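Local coordinates for haloacid dehalogenase domain protein hydrolase (Planctomyces limnophilus, PDB 4OVY), which is probably a hydrolase of the haloacid dehalogenase superfamily, perhaps a phosphatase, and binds a calcium ion, at residues Pro5-Ser10 with Met143-Ala148; Gly109-Glu114 with Glu193-Lys198; Phe158-Ala163 with Phe209-Ala214. One frame throughout, in Å; residues are numbered along the deposited sequence.

Contact 1 (Pro5-Ser10 with Met143-Ala148); sequences PSWNDS and MLELLA. With EDO (1,2-ethanediol), chain G.
Both carboxylate oxygens of E145 take hold of a single residue, S6, in the irregular chain leading to helix 11-24. The S6 backbone N donates to E145 OE1 at 2.8 Å, using the syn lone pair of that oxygen in a fairly straight bond (160°). The S6 OG hydroxyl donates to E145 OE2 at 2.6 Å, again on the syn side but 25° out of the carboxylate plane. E145 is extended beyond CG, which carries its acid group far enough from the helix to receive both donors; Q141 NE2 adds a third bond, at OE2, so the rotation of the carboxylate is fixed. P5 lies across the same group, its ring CD 3.3 Å from E145 OE1.

Beyond the polar grip the contact turns apolar around W7. This belongs to the helical layer over the alpha/beta core of a HAD-type fold: helix 141-152 packs on strand 38-41, with M143 and L146 both touching F41, and W7 fits between that helix and helix 11-24, where it meets A12 and I16. The selenium of M143 (selenomethionine) approaches the edge of the indole, SE to W7 CZ2 4.0 Å, a Met-aromatic contact made near the ring plane. L146 adds CB at 4.2 Å from W7 CZ2, an oblique approach. E145 OE1 also lies at the ring edge, 3.7 Å from W7 CD1, with ring and carboxylate planes 49° apart. The indole NE1 itself is hydrogen-bonded to P142 O, in the turn of helix just before M143, and W298 stacks edge-to-face against the ring. Further along, N8 ND2 donates to O2 of an ethanediol at 3.1 Å, and S10 caps helix 11-24 through R13 N.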
# COMPACT_ATOMS: atom_id res chain seq x y z
N PRO A 5 2.19 -24.79 -18.38
CA PRO A 5 1.83 -26.11 -18.91
C PRO A 5 0.33 -26.35 -19.13
O PRO A 5 -0.04 -27.17 -19.96
CB PRO A 5 2.38 -27.09 -17.87
CG PRO A 5 2.56 -26.29 -16.63
CD PRO A 5 2.88 -24.90 -17.08
N SER A 6 -0.52 -25.65 -18.38
CA SER A 6 -1.97 -25.78 -18.53
C SER A 6 -2.55 -24.86 -19.60
O SER A 6 -3.77 -24.83 -19.79
CB SER A 6 -2.68 -25.53 -17.19
OG SER A 6 -2.35 -26.53 -16.25
N TRP A 7 -1.69 -24.11 -20.30
CA TRP A 7 -2.12 -23.22 -21.37
C TRP A 7 -1.84 -23.84 -22.73
O TRP A 7 -0.69 -24.15 -23.04
CB TRP A 7 -1.39 -21.88 -21.28
CG TRP A 7 -1.66 -21.07 -20.04
CD1 TRP A 7 -1.32 -21.40 -18.75
CD2 TRP A 7 -2.30 -19.79 -19.97
NE1 TRP A 7 -1.71 -20.40 -17.89
CE2 TRP A 7 -2.32 -19.40 -18.61
CE3 TRP A 7 -2.86 -18.93 -20.92
CZ2 TRP A 7 -2.88 -18.19 -18.18
CZ3 TRP A 7 -3.41 -17.73 -20.49
CH2 TRP A 7 -3.41 -17.37 -19.14
N ASN A 8 -2.89 -23.99 -23.54
CA ASN A 8 -2.76 -24.39 -24.95
C ASN A 8 -2.11 -23.28 -25.75
O ASN A 8 -2.02 -22.14 -25.28
CB ASN A 8 -4.14 -24.65 -25.57
CG ASN A 8 -4.83 -25.87 -25.02
OD1 ASN A 8 -4.20 -26.89 -24.74
ND2 ASN A 8 -6.14 -25.78 -24.86
N ASP A 9 -1.70 -23.58 -26.98
CA ASP A 9 -1.27 -22.53 -27.89
C ASP A 9 -2.50 -21.66 -28.16
O ASP A 9 -3.56 -22.17 -28.47
CB ASP A 9 -0.71 -23.10 -29.19
CG ASP A 9 -0.09 -22.02 -30.08
OD1 ASP A 9 0.26 -20.92 -29.59
OD2 ASP A 9 0.05 -22.28 -31.28
N SER A 10 -2.34 -20.35 -28.00
CA SER A 10 -3.43 -19.41 -28.15
C SER A 10 -2.86 -18.01 -28.29
O SER A 10 -1.69 -17.79 -28.00
CB SER A 10 -4.35 -19.46 -26.92
OG SER A 10 -3.72 -18.89 -25.77
N MSE A 143 -3.96 -19.75 -13.92
CA MSE A 143 -3.57 -18.46 -13.36
C MSE A 143 -2.54 -18.65 -12.27
O MSE A 143 -1.67 -17.81 -12.10
CB MSE A 143 -4.78 -17.67 -12.85
CG MSE A 143 -5.77 -17.37 -13.98
SE MSE A 143 -4.99 -16.20 -15.38
CE MSE A 143 -5.00 -14.54 -14.32
N LEU A 144 -2.62 -19.74 -11.51
CA LEU A 144 -1.57 -20.06 -10.55
C LEU A 144 -0.22 -20.23 -11.26
O LEU A 144 0.82 -19.76 -10.78
CB LEU A 144 -1.89 -21.32 -9.77
CG LEU A 144 -3.16 -21.34 -8.91
CD1 LEU A 144 -3.21 -22.66 -8.15
CD2 LEU A 144 -3.21 -20.15 -7.97
N GLU A 145 -0.25 -20.90 -12.40
CA GLU A 145 0.94 -21.05 -13.24
C GLU A 145 1.46 -19.69 -13.73
O GLU A 145 2.66 -19.44 -13.71
CB GLU A 145 0.66 -21.97 -14.42
CG GLU A 145 0.44 -23.41 -14.00
CD GLU A 145 -0.11 -24.28 -15.11
OE1 GLU A 145 -0.11 -23.84 -16.29
OE2 GLU A 145 -0.52 -25.42 -14.80
N LEU A 146 0.55 -18.83 -14.16
CA LEU A 146 0.92 -17.50 -14.64
C LEU A 146 1.56 -16.67 -13.54
O LEU A 146 2.60 -16.05 -13.76
CB LEU A 146 -0.29 -16.78 -15.23
CG LEU A 146 -0.06 -15.34 -15.71
CD1 LEU A 146 1.06 -15.27 -16.75
CD2 LEU A 146 -1.35 -14.80 -16.28
N LEU A 147 0.96 -16.68 -12.35
CA LEU A 147 1.55 -15.99 -11.19
C LEU A 147 2.98 -16.45 -10.90
O LEU A 147 3.88 -15.63 -10.72
CB LEU A 147 0.67 -16.18 -9.96
CG LEU A 147 -0.66 -15.43 -9.94
CD1 LEU A 147 -1.55 -15.99 -8.85
CD2 LEU A 147 -0.44 -13.93 -9.76
N ALA A 148 3.20 -17.77 -10.86
CA ALA A 148 4.53 -18.33 -10.61
C ALA A 148 5.53 -17.94 -11.70
O ALA A 148 6.67 -17.58 -11.40
CB ALA A 148 4.45 -19.85 -10.49
C1 EDO G . -9.92 -27.65 -23.84
O1 EDO G . -9.33 -26.78 -24.81
C2 EDO G . -8.87 -28.60 -23.27
O2 EDO G . -7.57 -28.28 -23.78

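Contact 2 (Gly109-Glu114 with Glu193-Lys198); sequences GMTDDE and ELRDGK
One direct hydrogen bond joins the two segments: R195 NH2 donates to the G109 carbonyl O at 2.9 Å, nearly straight at 168°. The oxygen lies close to the guanidinium plane, whereas the donor is tilted 33° from the plane of the carbonyl.

Charge comes next. R195 NE forms a salt bridge with E193 OE2 (2.8 Å) in the same plane, which steadies the extended arginine chain and fixes the turn of its guanidinium. E114 from R195, and D113 from K198, stay beyond salt-bridge range, and waters fill in: two link R195 NH1 to E114, one through OE1 and one through OE2, and a third joins D113 OD2 to K198 NZ. D112 makes a salt bridge to R221 of the second subunit.

The methyl CG2 of T111 packs obliquely against the guanidinium, 3.8 Å from R195 NH1. T111 and E114 form a capping box, T111 OG1 accepting from E114 N and E114 OE1 from T111 N.

T111, the N-cap of helix 112-125, sits beside a beta hairpin, strands 183-195 and 198-204 joined by a type I' turn from R195 to K198. Strand 198-204 also bonds by backbone to the start of this helix.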
# COMPACT_ATOMS: atom_id res chain seq x y z
N GLY A 109 -16.76 -2.28 15.08
CA GLY A 109 -16.50 -2.36 16.52
C GLY A 109 -15.59 -3.50 16.95
O GLY A 109 -15.16 -3.54 18.11
N MSE A 110 -15.30 -4.42 16.05
CA MSE A 110 -14.37 -5.52 16.34
C MSE A 110 -13.02 -5.17 15.79
O MSE A 110 -12.88 -4.27 14.96
CB MSE A 110 -14.91 -6.84 15.78
CG MSE A 110 -14.78 -6.98 14.27
SE MSE A 110 -15.34 -8.79 13.68
CE MSE A 110 -17.18 -8.74 14.38
N THR A 111 -11.99 -5.87 16.27
CA THR A 111 -10.64 -5.62 15.81
C THR A 111 -10.38 -6.27 14.46
O THR A 111 -11.13 -7.16 14.03
CB THR A 111 -9.57 -6.13 16.79
OG1 THR A 111 -9.62 -7.56 16.85
CG2 THR A 111 -9.79 -5.55 18.19
N ASP A 112 -9.31 -5.83 13.81
CA ASP A 112 -8.82 -6.46 12.58
C ASP A 112 -8.57 -7.96 12.76
O ASP A 112 -8.97 -8.77 11.92
CB ASP A 112 -7.56 -5.75 12.06
CG ASP A 112 -6.41 -5.70 13.08
OD1 ASP A 112 -6.63 -5.79 14.31
OD2 ASP A 112 -5.25 -5.54 12.64
N ASP A 113 -7.95 -8.34 13.87
CA ASP A 113 -7.67 -9.75 14.15
C ASP A 113 -8.95 -10.56 14.36
O ASP A 113 -9.03 -11.72 13.94
CB ASP A 113 -6.74 -9.88 15.36
CG ASP A 113 -5.31 -9.49 15.05
OD1 ASP A 113 -4.94 -9.28 13.88
OD2 ASP A 113 -4.52 -9.39 16.01
N GLU A 114 -9.95 -9.97 15.01
CA GLU A 114 -11.22 -10.64 15.21
C GLU A 114 -11.90 -10.92 13.86
O GLU A 114 -12.39 -12.03 13.62
CB GLU A 114 -12.12 -9.82 16.16
CG GLU A 114 -11.64 -9.94 17.61
CD GLU A 114 -12.22 -8.92 18.58
OE1 GLU A 114 -12.84 -7.91 18.18
OE2 GLU A 114 -12.02 -9.14 19.79
N GLU A 193 -6.48 1.86 19.12
CA GLU A 193 -6.66 2.00 20.57
C GLU A 193 -5.99 0.85 21.29
O GLU A 193 -5.47 -0.07 20.65
CB GLU A 193 -8.14 2.10 20.94
CG GLU A 193 -8.97 0.88 20.61
CD GLU A 193 -10.43 1.02 21.00
OE1 GLU A 193 -10.99 2.14 20.93
OE2 GLU A 193 -11.04 0.00 21.38
N LEU A 194 -5.97 0.92 22.62
CA LEU A 194 -5.52 -0.19 23.45
C LEU A 194 -6.73 -0.86 24.08
O LEU A 194 -7.61 -0.18 24.62
CB LEU A 194 -4.55 0.27 24.53
CG LEU A 194 -3.08 0.30 24.13
CD1 LEU A 194 -2.87 1.21 22.93
CD2 LEU A 194 -2.22 0.74 25.30
N ARG A 195 -6.77 -2.18 24.01
CA ARG A 195 -7.80 -2.96 24.70
C ARG A 195 -7.09 -3.92 25.64
O ARG A 195 -6.29 -4.75 25.20
CB ARG A 195 -8.65 -3.72 23.70
CG ARG A 195 -9.63 -2.82 22.95
CD ARG A 195 -10.54 -3.63 22.04
NE ARG A 195 -11.50 -2.80 21.33
CZ ARG A 195 -12.49 -3.25 20.57
NH1 ARG A 195 -12.67 -4.56 20.39
NH2 ARG A 195 -13.31 -2.40 19.97
N ASP A 196 -7.35 -3.78 26.94
CA ASP A 196 -6.65 -4.58 27.97
C ASP A 196 -5.14 -4.39 27.87
O ASP A 196 -4.38 -5.33 28.07
CB ASP A 196 -7.01 -6.08 27.85
CG ASP A 196 -8.22 -6.47 28.68
OD1 ASP A 196 -9.14 -5.64 28.82
OD2 ASP A 196 -8.26 -7.63 29.17
N GLY A 197 -4.71 -3.17 27.54
CA GLY A 197 -3.29 -2.85 27.40
C GLY A 197 -2.66 -3.31 26.09
O GLY A 197 -1.47 -3.11 25.86
N LYS A 198 -3.47 -3.91 25.22
CA LYS A 198 -3.00 -4.47 23.95
C LYS A 198 -3.32 -3.50 22.81
O LYS A 198 -4.48 -3.15 22.61
CB LYS A 198 -3.69 -5.82 23.71
CG LYS A 198 -3.53 -6.43 22.33
CD LYS A 198 -4.14 -7.83 22.32
CE LYS A 198 -4.58 -8.26 20.93
NZ LYS A 198 -3.44 -8.29 19.97
O HOH W 1 -5.37 -7.72 17.97
O HOH W 2 -11.38 -6.88 21.28
O HOH W 3 -14.59 -6.71 19.77

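Contact 3 (Phe158-Ala163 with Phe209-Ala214); sequences FIVSGA and FIDDQA. With EDO (1,2-ethanediol), chain H.
D211 is the residue through which the loop after strand 207-209 meets V160, S161 and G162. Its CG stands anti to the backbone N (chi1 -175°), which sends the carboxylate in against V160 and S161 of strand 156-161. There D211 OD2 comes to 2.7 Å from S161 O and 3.4 Å from V160 CG1, the valine and aspartate side chains crossing at about a right angle. The other oxygen, OD1, lies in plane at the edge of the F209 ring; it is buried and has no hydrogen-bond partner in the model.

The D211 backbone also takes part. Its carbonyl O accepts a CA-H...O contact from G162 at 3.2 Å, where the glycine lets the two chains come close. S186 OG, on strand 183-195, is hydrogen-bonded to both D211 N and G162 O and so bridges the two segments.

At D212 the contact thins to CB at 4.3 Å from G162 CA. Its carboxylate is turned to its own chain and to the ligand: OD1 accepts weakly from Q213 N, while OD2 accepts a weak bond from O2 of an ethanediol, at 3.5 Å; this molecule, probably from the crystallisation liquor, is itself hydrogen-bonded to D44. From Q213 the chain leads on toward helix 215-223, whose K216 NZ bonds to V160 O.

Where the chain turns a corner at G162, S161 OG accepts from A163 N at 2.9 Å, an ST turn, and S161 touches D42, a calcium ligand with D44 and N234. A serine here, late in the strand beside the one carrying the DxD aspartates, is consistent with motif II of HAD hydrolases, and K216 with the lysine of motif III.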
# COMPACT_ATOMS: atom_id res chain seq x y z
N PHE A 158 0.44 -8.18 -7.81
CA PHE A 158 -0.54 -7.56 -6.91
C PHE A 158 -1.97 -7.99 -7.27
O PHE A 158 -2.30 -8.18 -8.44
CB PHE A 158 -0.50 -6.04 -7.02
CG PHE A 158 0.66 -5.38 -6.34
CD1 PHE A 158 1.93 -5.41 -6.92
CD2 PHE A 158 0.48 -4.67 -5.16
CE1 PHE A 158 3.00 -4.78 -6.31
CE2 PHE A 158 1.55 -4.04 -4.55
CZ PHE A 158 2.81 -4.09 -5.13
N ILE A 159 -2.82 -8.08 -6.25
CA ILE A 159 -4.26 -8.13 -6.47
C ILE A 159 -4.82 -6.71 -6.36
O ILE A 159 -4.45 -5.95 -5.46
CB ILE A 159 -4.96 -9.05 -5.46
CG1 ILE A 159 -4.67 -10.51 -5.80
CG2 ILE A 159 -6.47 -8.82 -5.45
CD1 ILE A 159 -5.07 -11.47 -4.70
N VAL A 160 -5.72 -6.37 -7.29
CA VAL A 160 -6.44 -5.11 -7.30
C VAL A 160 -7.92 -5.44 -7.53
O VAL A 160 -8.35 -5.62 -8.66
CB VAL A 160 -5.89 -4.13 -8.36
CG1 VAL A 160 -6.60 -2.78 -8.28
CG2 VAL A 160 -4.39 -3.94 -8.19
N SER A 161 -8.67 -5.54 -6.43
CA SER A 161 -10.03 -6.08 -6.45
C SER A 161 -11.02 -5.11 -5.82
O SER A 161 -10.67 -4.31 -4.97
CB SER A 161 -10.06 -7.42 -5.70
OG SER A 161 -11.38 -7.86 -5.43
N GLY A 162 -12.28 -5.20 -6.26
CA GLY A 162 -13.36 -4.45 -5.63
C GLY A 162 -13.80 -5.05 -4.30
O GLY A 162 -14.45 -4.39 -3.50
N ALA A 163 -13.44 -6.32 -4.08
CA ALA A 163 -13.78 -7.00 -2.84
C ALA A 163 -12.99 -6.41 -1.68
O ALA A 163 -12.03 -5.66 -1.87
CB ALA A 163 -13.53 -8.50 -2.96
N PHE A 209 -12.46 3.20 1.29
CA PHE A 209 -12.17 3.19 -0.14
C PHE A 209 -12.89 2.06 -0.86
O PHE A 209 -12.97 0.95 -0.33
CB PHE A 209 -10.66 3.08 -0.36
CG PHE A 209 -10.24 3.27 -1.78
CD1 PHE A 209 -10.24 4.54 -2.35
CD2 PHE A 209 -9.84 2.19 -2.55
CE1 PHE A 209 -9.85 4.72 -3.67
CE2 PHE A 209 -9.44 2.37 -3.87
CZ PHE A 209 -9.45 3.63 -4.43
N ILE A 210 -13.40 2.36 -2.05
CA ILE A 210 -14.02 1.39 -2.94
C ILE A 210 -13.14 1.25 -4.18
O ILE A 210 -13.00 2.18 -4.98
CB ILE A 210 -15.45 1.82 -3.36
CG1 ILE A 210 -16.33 2.02 -2.12
CG2 ILE A 210 -16.07 0.81 -4.31
CD1 ILE A 210 -16.41 0.83 -1.18
N ASP A 211 -12.55 0.07 -4.33
CA ASP A 211 -11.51 -0.19 -5.32
C ASP A 211 -12.08 -0.87 -6.58
O ASP A 211 -11.72 -2.01 -6.91
CB ASP A 211 -10.44 -1.08 -4.69
CG ASP A 211 -9.25 -1.32 -5.61
OD1 ASP A 211 -8.72 -0.32 -6.15
OD2 ASP A 211 -8.83 -2.49 -5.76
N ASP A 212 -12.97 -0.16 -7.27
CA ASP A 212 -13.58 -0.70 -8.49
C ASP A 212 -13.74 0.39 -9.55
O ASP A 212 -13.76 1.59 -9.22
CB ASP A 212 -14.93 -1.34 -8.17
CG ASP A 212 -15.37 -2.37 -9.23
OD1 ASP A 212 -14.56 -2.79 -10.08
OD2 ASP A 212 -16.55 -2.75 -9.21
N GLN A 213 -13.83 -0.04 -10.80
CA GLN A 213 -14.00 0.86 -11.95
C GLN A 213 -12.88 1.91 -11.95
O GLN A 213 -11.71 1.54 -11.87
CB GLN A 213 -15.41 1.49 -11.94
CG GLN A 213 -16.53 0.47 -11.81
CD GLN A 213 -17.87 1.14 -11.59
OE1 GLN A 213 -18.37 1.85 -12.45
NE2 GLN A 213 -18.46 0.90 -10.42
N ALA A 214 -13.20 3.20 -12.01
CA ALA A 214 -12.16 4.23 -12.03
C ALA A 214 -11.42 4.35 -10.70
O ALA A 214 -10.41 5.05 -10.62
CB ALA A 214 -12.74 5.58 -12.45
C1 EDO H . -16.36 -7.76 -6.14
O1 EDO H . -15.40 -8.23 -7.10
C2 EDO H . -17.14 -6.58 -6.71
O2 EDO H . -16.26 -5.70 -7.42

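How the contacts relate
Contacts 1 and 2 lie on opposite sides of the chain's centre, their own centres 42 Å apart, with contact 3 nearer the middle, its centre about 24 Å from that of contact 1 and 26 Å from that of contact 2. Contact 1 closes before contact 3 opens; helix 141-152 is followed in the chain by strand 156-161. Contact 2 crosses both along the chain, since helix 112-125 precedes helix 141-152 while its hairpin follows strand 156-161. Contacts 2 and 3 reach the same sheet, strands 156-161 and 183-195 being parallel neighbours. The three contacts thus join separate parts of the chain: its amino-terminal lead-in, the core beside the calcium site, and the outlying hairpin near the second subunit.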